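Local coordinates for protein fatty acid synthase 1, isoform A (Drosophila melanogaster, PDB 6FN6) that probably carries out dehydration, enoyl reduction and ketoreduction of acyl chains on the carrier protein during fatty acid synthesis, as the modifying region of a larger multifunctional enzyme, at residues G934-G937 / L938-N942; T962-Q965 / G966-R970; V447-K450 / T451-S454. All blocks are in the same frame, centred on the assembly; numbering follows the deposited sequence.

Contact 1: residues G934-G937 / L938-N942; sequences GGFG and LELTN
The ring of Phe936 meets Leu940 at its edge, near the ring plane, where CE1 lies 4.1 Å from CD2 of Leu940, one helical turn on. Outside this pair the ring of Phe1059 packs against Phe936 with the two planes at about 50°, and Val1146 and Met1149 of helix 1144-1154 also touch it. Phe936 and Leu940 stand on the first turns of helix 935-946 in the ketoreductase domain, and the helix begins at a turn that fits the glycine-rich GxGxxG pattern of Rossmann type, after strand 926-930; Gly934 and Gly937 belong to that pattern, consistent with a nucleotide-binding fold. Gly934 is the N-cap residue, and its carbonyl O accepts from Leu938 N at 3.0 Å. The following bond, from Glu939 N to Gly935 O, is long and weak, while Leu940 N returns to Phe936 O at 3.0 Å. CG of Leu938 lies 3.3 Å from Gly934 O. Gly937 O is gripped twice, by Thr941 N at 2.9 Å and by Thr941 OG1, and the two donors reach it from opposite faces of its plane. A chi1 of -59° places OG1 beside its own backbone N, on the side facing the preceding turn, where Gly937 O lies. A valine in place of Thr941 would probably deprive Gly937 O of its second donor, leaving the backbone N-H to hold it by itself. The hydroxyl approaches from 37° above the carbonyl plane, with OG1 2.8 Å from Gly937 O.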
ATOM      1  N   GLY A 934       3.510  48.173 -21.388  1.00 32.84           N
ATOM      2  CA  GLY A 934       4.067  47.461 -22.523  1.00 33.06           C
ATOM      3  C   GLY A 934       4.751  46.189 -22.059  1.00 32.32           C
ATOM      4  O   GLY A 934       4.878  45.952 -20.856  1.00 31.61           O
ATOM      5  N   GLY A 935       5.167  45.355 -23.006  1.00 42.78           N
ATOM      6  CA  GLY A 935       5.826  44.105 -22.678  1.00 41.48           C
ATOM      7  C   GLY A 935       6.982  44.289 -21.714  1.00 38.64           C
ATOM      8  O   GLY A 935       7.017  43.681 -20.647  1.00 38.38           O
ATOM      9  N   PHE A 936       7.933  45.130 -22.103  1.00 32.43           N
ATOM     10  CA  PHE A 936       9.088  45.449 -21.271  1.00 31.57           C
ATOM     11  C   PHE A 936       8.667  45.949 -19.892  1.00 30.10           C
ATOM     12  O   PHE A 936       9.167  45.480 -18.872  1.00 29.53           O
ATOM     13  CB  PHE A 936       9.959  46.498 -21.973  1.00 39.35           C
ATOM     14  CG  PHE A 936      11.320  46.672 -21.358  1.00 47.96           C
ATOM     15  CD1 PHE A 936      11.486  47.421 -20.202  1.00 51.63           C
ATOM     16  CD2 PHE A 936      12.434  46.089 -21.938  1.00 52.11           C
ATOM     17  CE1 PHE A 936      12.740  47.582 -19.637  1.00 53.59           C
ATOM     18  CE2 PHE A 936      13.690  46.247 -21.378  1.00 54.75           C
ATOM     19  CZ  PHE A 936      13.842  46.994 -20.225  1.00 55.03           C
ATOM     20  N   GLY A 937       7.750  46.912 -19.876  1.00 35.52           N
ATOM     21  CA  GLY A 937       7.295  47.530 -18.643  1.00 32.34           C
ATOM     22  C   GLY A 937       6.744  46.560 -17.613  1.00 29.78           C
ATOM     23  O   GLY A 937       7.043  46.670 -16.425  1.00 29.39           O
ATOM     24  N   LEU A 938       5.928  45.617 -18.067  1.00 38.31           N
ATOM     25  CA  LEU A 938       5.311  44.645 -17.172  1.00 38.97           C
ATOM     26  C   LEU A 938       6.354  43.790 -16.461  1.00 37.56           C
ATOM     27  O   LEU A 938       6.286  43.592 -15.249  1.00 38.68           O
ATOM     28  CB  LEU A 938       4.338  43.756 -17.948  1.00 36.32           C
ATOM     29  CG  LEU A 938       3.118  44.482 -18.517  1.00 39.76           C
ATOM     30  CD1 LEU A 938       2.324  43.563 -19.427  1.00 39.07           C
ATOM     31  CD2 LEU A 938       2.234  45.023 -17.402  1.00 38.76           C
ATOM     32  N   GLU A 939       7.326  43.291 -17.211  1.00 33.87           N
ATOM     33  CA  GLU A 939       8.339  42.419 -16.637  1.00 36.25           C
ATOM     34  C   GLU A 939       9.300  43.209 -15.748  1.00 32.64           C
ATOM     35  O   GLU A 939       9.850  42.675 -14.786  1.00 28.92           O
ATOM     36  CB  GLU A 939       9.097  41.690 -17.745  1.00 41.34           C
ATOM     37  CG  GLU A 939       8.205  40.812 -18.622  1.00 51.08           C
ATOM     38  CD  GLU A 939       7.331  39.858 -17.816  1.00 56.06           C
ATOM     39  OE1 GLU A 939       6.111  39.790 -18.085  1.00 57.39           O
ATOM     40  OE2 GLU A 939       7.865  39.170 -16.919  1.00 56.80           O
ATOM     41  N   LEU A 940       9.498  44.484 -16.063  1.00 39.39           N
ATOM     42  CA  LEU A 940      10.309  45.351 -15.219  1.00 35.23           C
ATOM     43  C   LEU A 940       9.605  45.574 -13.884  1.00 36.92           C
ATOM     44  O   LEU A 940      10.217  45.480 -12.821  1.00 35.08           O
ATOM     45  CB  LEU A 940      10.579  46.685 -15.918  1.00 31.99           C
ATOM     46  CG  LEU A 940      11.251  47.785 -15.087  1.00 32.54           C
ATOM     47  CD1 LEU A 940      12.547  47.298 -14.464  1.00 31.45           C
ATOM     48  CD2 LEU A 940      11.515  49.017 -15.945  1.00 32.66           C
ATOM     49  N   THR A 941       8.315  45.878 -13.950  1.00 35.68           N
ATOM     50  CA  THR A 941       7.505  46.074 -12.755  1.00 35.13           C
ATOM     51  C   THR A 941       7.567  44.851 -11.844  1.00 36.52           C
ATOM     52  O   THR A 941       7.771  44.973 -10.638  1.00 36.29           O
ATOM     53  CB  THR A 941       6.037  46.363 -13.117  1.00 36.02           C
ATOM     54  OG1 THR A 941       5.968  47.531 -13.942  1.00 35.91           O
ATOM     55  CG2 THR A 941       5.198  46.579 -11.866  1.00 36.19           C
ATOM     56  N   ASN A 942       7.372  43.675 -12.432  1.00 37.96           N
ATOM     57  CA  ASN A 942       7.405  42.426 -11.683  1.00 40.46           C
ATOM     58  C   ASN A 942       8.723  42.283 -10.926  1.00 38.36           C
ATOM     59  O   ASN A 942       8.744  41.952  -9.740  1.00 36.48           O
ATOM     60  CB  ASN A 942       7.206  41.238 -12.621  1.00 42.56           C
ATOM     61  CG  ASN A 942       6.886  39.958 -11.879  1.00 42.74           C
ATOM     62  OD1 ASN A 942       6.022  39.935 -11.002  1.00 42.18           O
ATOM     63  ND2 ASN A 942       7.594  38.886 -12.215  1.00 42.54           N
TER

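Contact 2: residues T962-Q965 / G966-R970; sequences TGYQ and GLMIR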
ATOM      1  N   THR A 962      -4.811  44.238 -22.658  1.00 48.39           N
ATOM      2  CA  THR A 962      -4.711  42.784 -22.727  1.00 45.52           C
ATOM      3  C   THR A 962      -5.036  42.124 -21.391  1.00 40.56           C
ATOM      4  O   THR A 962      -4.829  42.710 -20.327  1.00 36.77           O
ATOM      5  CB  THR A 962      -3.299  42.337 -23.168  1.00 48.95           C
ATOM      6  OG1 THR A 962      -2.373  42.523 -22.088  1.00 48.48           O
ATOM      7  CG2 THR A 962      -2.829  43.129 -24.382  1.00 50.71           C
ATOM      8  N   GLY A 963      -5.555  40.900 -21.463  1.00 37.70           N
ATOM      9  CA  GLY A 963      -5.831  40.104 -20.281  1.00 37.19           C
ATOM     10  C   GLY A 963      -4.571  39.854 -19.474  1.00 35.69           C
ATOM     11  O   GLY A 963      -4.598  39.825 -18.245  1.00 35.17           O
ATOM     12  N   TYR A 964      -3.458  39.651 -20.172  1.00 35.15           N
ATOM     13  CA  TYR A 964      -2.178  39.450 -19.509  1.00 34.33           C
ATOM     14  C   TYR A 964      -1.836  40.626 -18.590  1.00 35.40           C
ATOM     15  O   TYR A 964      -1.339  40.431 -17.478  1.00 35.39           O
ATOM     16  CB  TYR A 964      -1.064  39.255 -20.535  1.00 33.67           C
ATOM     17  CG  TYR A 964       0.271  38.973 -19.898  1.00 32.60           C
ATOM     18  CD1 TYR A 964       0.550  37.726 -19.351  1.00 32.04           C
ATOM     19  CD2 TYR A 964       1.246  39.957 -19.817  1.00 32.04           C
ATOM     20  CE1 TYR A 964       1.764  37.463 -18.760  1.00 31.15           C
ATOM     21  CE2 TYR A 964       2.466  39.701 -19.224  1.00 33.22           C
ATOM     22  CZ  TYR A 964       2.718  38.452 -18.696  1.00 30.74           C
ATOM     23  OH  TYR A 964       3.929  38.187 -18.105  1.00 32.70           O
ATOM     24  N   GLN A 965      -2.082  41.844 -19.066  1.00 36.36           N
ATOM     25  CA  GLN A 965      -1.880  43.044 -18.259  1.00 35.83           C
ATOM     26  C   GLN A 965      -2.705  42.956 -16.983  1.00 36.49           C
ATOM     27  O   GLN A 965      -2.178  43.091 -15.882  1.00 37.17           O
ATOM     28  CB  GLN A 965      -2.258  44.300 -19.047  1.00 37.96           C
ATOM     29  CG  GLN A 965      -1.195  44.768 -20.027  1.00 39.80           C
ATOM     30  CD  GLN A 965      -1.753  45.696 -21.090  1.00 40.52           C
ATOM     31  OE1 GLN A 965      -2.915  46.098 -21.033  1.00 38.80           O
ATOM     32  NE2 GLN A 965      -0.921  46.047 -22.061  1.00 42.99           N
ATOM     33  N   GLY A 966      -4.009  42.750 -17.145  1.00 34.81           N
ATOM     34  CA  GLY A 966      -4.902  42.617 -16.011  1.00 35.37           C
ATOM     35  C   GLY A 966      -4.463  41.507 -15.072  1.00 34.62           C
ATOM     36  O   GLY A 966      -4.616  41.614 -13.855  1.00 34.57           O
ATOM     37  N   LEU A 967      -3.915  40.438 -15.645  1.00 35.54           N
ATOM     38  CA  LEU A 967      -3.426  39.309 -14.863  1.00 33.97           C
ATOM     39  C   LEU A 967      -2.288  39.730 -13.940  1.00 35.44           C
ATOM     40  O   LEU A 967      -2.317  39.462 -12.739  1.00 36.79           O
ATOM     41  CB  LEU A 967      -2.959  38.180 -15.788  1.00 33.84           C
ATOM     42  CG  LEU A 967      -2.295  36.966 -15.127  1.00 33.72           C
ATOM     43  CD1 LEU A 967      -3.216  36.332 -14.092  1.00 32.73           C
ATOM     44  CD2 LEU A 967      -1.884  35.942 -16.177  1.00 32.03           C
ATOM     45  N   MET A 968      -1.287  40.392 -14.508  1.00 32.93           N
ATOM     46  CA  MET A 968      -0.118  40.810 -13.745  1.00 32.39           C
ATOM     47  C   MET A 968      -0.507  41.799 -12.649  1.00 32.20           C
ATOM     48  O   MET A 968       0.024  41.751 -11.538  1.00 31.24           O
ATOM     49  CB  MET A 968       0.927  41.430 -14.673  1.00 35.94           C
ATOM     50  CG  MET A 968       1.577  40.434 -15.629  1.00 38.30           C
ATOM     51  SD  MET A 968       2.294  38.988 -14.814  1.00 41.21           S
ATOM     52  CE  MET A 968       3.425  39.762 -13.657  1.00 38.53           C
ATOM     53  N   ILE A 969      -1.431  42.697 -12.965  1.00 34.51           N
ATOM     54  CA  ILE A 969      -1.882  43.687 -11.999  1.00 35.91           C
ATOM     55  C   ILE A 969      -2.590  42.964 -10.858  1.00 35.89           C
ATOM     56  O   ILE A 969      -2.376  43.279  -9.687  1.00 34.87           O
ATOM     57  CB  ILE A 969      -2.791  44.748 -12.666  1.00 37.43           C
ATOM     58  CG1 ILE A 969      -1.993  45.540 -13.707  1.00 37.23           C
ATOM     59  CG2 ILE A 969      -3.392  45.691 -11.623  1.00 36.00           C
ATOM     60  CD1 ILE A 969      -2.841  46.404 -14.617  1.00 37.10           C
ATOM     61  N   ARG A 970      -3.432  41.996 -11.205  1.00 34.44           N
ATOM     62  CA  ARG A 970      -4.144  41.213 -10.202  1.00 34.02           C
ATOM     63  C   ARG A 970      -3.150  40.493  -9.293  1.00 33.35           C
ATOM     64  O   ARG A 970      -3.303  40.484  -8.072  1.00 32.94           O
ATOM     65  CB  ARG A 970      -5.084  40.201 -10.862  1.00 34.11           C
ATOM     66  CG  ARG A 970      -5.942  39.441  -9.862  1.00 38.85           C
ATOM     67  CD  ARG A 970      -6.945  38.518 -10.531  1.00 41.89           C
ATOM     68  NE  ARG A 970      -6.303  37.405 -11.225  1.00 42.46           N
ATOM     69  CZ  ARG A 970      -5.800  36.334 -10.619  1.00 41.10           C
ATOM     70  NH1 ARG A 970      -5.835  36.235  -9.297  1.00 40.93           N
ATOM     71  NH2 ARG A 970      -5.241  35.368 -11.335  1.00 40.46           N
TER
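A capping box opens helix 963-974, the helix of a beta-alpha-beta unit that links strands 951-955 and 978-982 in the Rossmann-type ketoreductase domain. Thr962, the N-cap residue, accepts through OG1 from Gln965 N at 3.1 Å, and Gln965 answers by taking Thr962 N on its OE1, also at 3.1 Å. The second bond is straight at the hydrogen, 170°, yet the donor stands well above the plane of the amide. OE1 accepts from Lys961 N as well, so two backbone N-H groups just before the helix converge on one side-chain oxygen. Behind the cap the regular helical bonds take over, among them Leu967 N to Gly963 O at 2.8 Å and Ile969 N to Gln965 O.

Tyr964, between the two capping residues, and Met968, one turn on, lie side by side and point the same way. CG of Met968 sits over one face of the ring, displaced toward its rim, in a CH-pi contact 4.0 Å from the ring centroid. The sulfur follows obliquely as a Met-aromatic contact, with SD 4.6 Å from the same centroid. Bends at chi2 (-54°) and chi3 (-56°) curl the methionine chain, and the first of them brings SD alongside the phenol end. Leu967 approaches the ring obliquely through CD2. The hydroxyl of Tyr964 is hydrogen-bonded to Arg188 and to Glu939 of helix 935-946, which anchors the ring on whose one face Met968 CG rests. On another side of the helix Ile969 reaches back along the backbone and touches Val979 and Ile981 of strand 978-982; its CG1 lies 3.3 Å from Gln965 O.

Contact 3: residues V447-K450 / T451-S454; sequences VDLK and TRKS
Val447 packs its CG2 methyl over one face of the Arg452 guanidinium, 4.0 Å from CZ and displaced toward the rim of the group. This is the close side of the turn. The arginine chain runs extended from CG to NE, and its CG passes 3.6 Å from Asp448 O. Leu449, the buried residue of the loop, adds CD2 obliquely at 4.3 Å from Arg452 NH2 and also leans on Tyr485 and Leu527. The charged end is fixed from beyond the turn: NH2 makes a salt bridge with Asp539 and a hydrogen bond with Tyr485, while Tyr483 adds a cation-pi contact. Several groups thus hold the flat guanidinium in place beside the methyl.

The loop connects strand 438-445 to strand 454-457, outermost of its sheet within this chain and next to 483-489, and it turns through an Asx turn: Asp448 OD1 accepts from Lys450 N at 3.3 Å, the N-H meeting the oxygen from well above the carboxylate plane, 70° out of it. The carboxylate is swung forward along the chain, its chi1 of -172° setting CG opposite the backbone N, toward Lys450 N and Thr451.

The solvent side is looser. Lys450 and Thr451 are exposed, and the lysine chain, bent at chi3 and chi4, leads away from the turn. Asp448 and Thr451 cross at about a right angle, but what joins them is weak, with Thr451 OG1 3.4 Å from both Asp448 O and Asp448 OD2.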
ATOM      1  N   VAL A 447      45.414  63.691 -43.338  1.00 41.98           N
ATOM      2  CA  VAL A 447      44.764  64.196 -44.544  1.00 43.03           C
ATOM      3  C   VAL A 447      44.918  65.709 -44.594  1.00 43.66           C
ATOM      4  O   VAL A 447      45.037  66.364 -43.558  1.00 43.10           O
ATOM      5  CB  VAL A 447      43.271  63.805 -44.610  1.00 42.72           C
ATOM      6  CG1 VAL A 447      43.109  62.297 -44.564  1.00 42.19           C
ATOM      7  CG2 VAL A 447      42.477  64.486 -43.492  1.00 41.92           C
ATOM      8  N   ASP A 448      44.915  66.253 -45.807  1.00 49.10           N
ATOM      9  CA  ASP A 448      45.082  67.684 -46.013  1.00 51.95           C
ATOM     10  C   ASP A 448      43.727  68.377 -46.118  1.00 49.52           C
ATOM     11  O   ASP A 448      42.978  68.149 -47.066  1.00 52.17           O
ATOM     12  CB  ASP A 448      45.911  67.936 -47.274  1.00 56.94           C
ATOM     13  CG  ASP A 448      46.286  69.393 -47.453  1.00 57.65           C
ATOM     14  OD1 ASP A 448      46.125  70.186 -46.504  1.00 57.07           O
ATOM     15  OD2 ASP A 448      46.762  69.741 -48.549  1.00 58.15           O
ATOM     16  N   LEU A 449      43.413  69.208 -45.128  1.00 45.73           N
ATOM     17  CA  LEU A 449      42.123  69.888 -45.068  1.00 46.07           C
ATOM     18  C   LEU A 449      41.982  70.910 -46.198  1.00 47.79           C
ATOM     19  O   LEU A 449      40.877  71.211 -46.653  1.00 48.50           O
ATOM     20  CB  LEU A 449      41.952  70.578 -43.715  1.00 45.40           C
ATOM     21  CG  LEU A 449      41.957  69.670 -42.481  1.00 44.22           C
ATOM     22  CD1 LEU A 449      41.697  70.485 -41.224  1.00 43.84           C
ATOM     23  CD2 LEU A 449      40.937  68.538 -42.606  1.00 43.19           C
ATOM     24  N   LYS A 450      43.121  71.438 -46.632  1.00 48.54           N
ATOM     25  CA  LYS A 450      43.183  72.462 -47.667  1.00 54.51           C
ATOM     26  C   LYS A 450      42.783  71.977 -49.061  1.00 53.12           C
ATOM     27  O   LYS A 450      42.020  72.641 -49.759  1.00 53.02           O
ATOM     28  CB  LYS A 450      44.610  73.013 -47.709  1.00 60.38           C
ATOM     29  CG  LYS A 450      44.985  73.881 -46.512  1.00 64.99           C
ATOM     30  CD  LYS A 450      46.496  73.984 -46.342  1.00 69.55           C
ATOM     31  CE  LYS A 450      47.203  74.623 -47.523  1.00 74.03           C
ATOM     32  NZ  LYS A 450      48.436  73.845 -47.861  1.00 74.58           N
ATOM     33  N   THR A 451      43.309  70.826 -49.465  1.00 59.13           N
ATOM     34  CA  THR A 451      43.109  70.328 -50.825  1.00 62.28           C
ATOM     35  C   THR A 451      41.755  69.665 -51.107  1.00 58.36           C
ATOM     36  O   THR A 451      41.377  69.519 -52.266  1.00 59.38           O
ATOM     37  CB  THR A 451      44.220  69.328 -51.196  1.00 67.38           C
ATOM     38  OG1 THR A 451      44.253  68.258 -50.243  1.00 67.74           O
ATOM     39  CG2 THR A 451      45.574  70.031 -51.248  1.00 66.80           C
ATOM     40  N   ARG A 452      41.034  69.238 -50.076  1.00 58.39           N
ATOM     41  CA  ARG A 452      39.743  68.585 -50.301  1.00 56.49           C
ATOM     42  C   ARG A 452      38.562  69.514 -50.014  1.00 59.29           C
ATOM     43  O   ARG A 452      38.571  70.277 -49.048  1.00 55.45           O
ATOM     44  CB  ARG A 452      39.632  67.309 -49.470  1.00 54.72           C
ATOM     45  CG  ARG A 452      39.541  67.509 -47.976  1.00 53.33           C
ATOM     46  CD  ARG A 452      39.598  66.159 -47.282  1.00 49.80           C
ATOM     47  NE  ARG A 452      39.098  66.209 -45.916  1.00 46.33           N
ATOM     48  CZ  ARG A 452      38.908  65.134 -45.159  1.00 47.71           C
ATOM     49  NH1 ARG A 452      39.175  63.926 -45.641  1.00 49.19           N
ATOM     50  NH2 ARG A 452      38.447  65.265 -43.924  1.00 48.74           N
ATOM     51  N   LYS A 453      37.542  69.427 -50.863  1.00 67.35           N
ATOM     52  CA  LYS A 453      36.346  70.248 -50.726  1.00 70.70           C
ATOM     53  C   LYS A 453      35.538  69.829 -49.500  1.00 69.73           C
ATOM     54  O   LYS A 453      35.439  68.641 -49.182  1.00 72.99           O
ATOM     55  CB  LYS A 453      35.485  70.138 -51.990  1.00 77.41           C
ATOM     56  CG  LYS A 453      36.245  70.437 -53.281  1.00 86.44           C
ATOM     57  CD  LYS A 453      35.338  70.485 -54.509  1.00 94.23           C
ATOM     58  CE  LYS A 453      36.116  70.948 -55.746  1.00101.26           C
ATOM     59  NZ  LYS A 453      35.265  71.073 -56.967  1.00103.69           N
ATOM     60  N   SER A 454      34.958  70.809 -48.813  1.00 53.23           N
ATOM     61  CA  SER A 454      34.179  70.533 -47.612  1.00 53.98           C
ATOM     62  C   SER A 454      33.142  71.617 -47.346  1.00 58.50           C
ATOM     63  O   SER A 454      33.309  72.768 -47.747  1.00 62.15           O
ATOM     64  CB  SER A 454      35.099  70.404 -46.399  1.00 54.88           C
ATOM     65  OG  SER A 454      35.713  71.645 -46.098  1.00 58.29           O
TER

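Along the chain contact 3 comes first, in the loop leading to strand 454-457 of the pseudo-ketoreductase part, and contacts 1 and 2 follow on successive helices of the ketoreductase domain, 935-946 and 963-974. Strand 951-955 lies between these two helices in sequence. The centres of contacts 1 and 2 are about 11 Å apart and the two touch: Glu939 OE1 stands 2.7 Å from Tyr964 OH, and Leu938 packs on Tyr964 and Gln965. Contact 3 is remote, its centre about 51 Å from that of contact 1 and about 61 Å from that of contact 2. Contacts 1 and 2 therefore belong to one packed helix pair, whereas contact 3 shapes a separate surface loop.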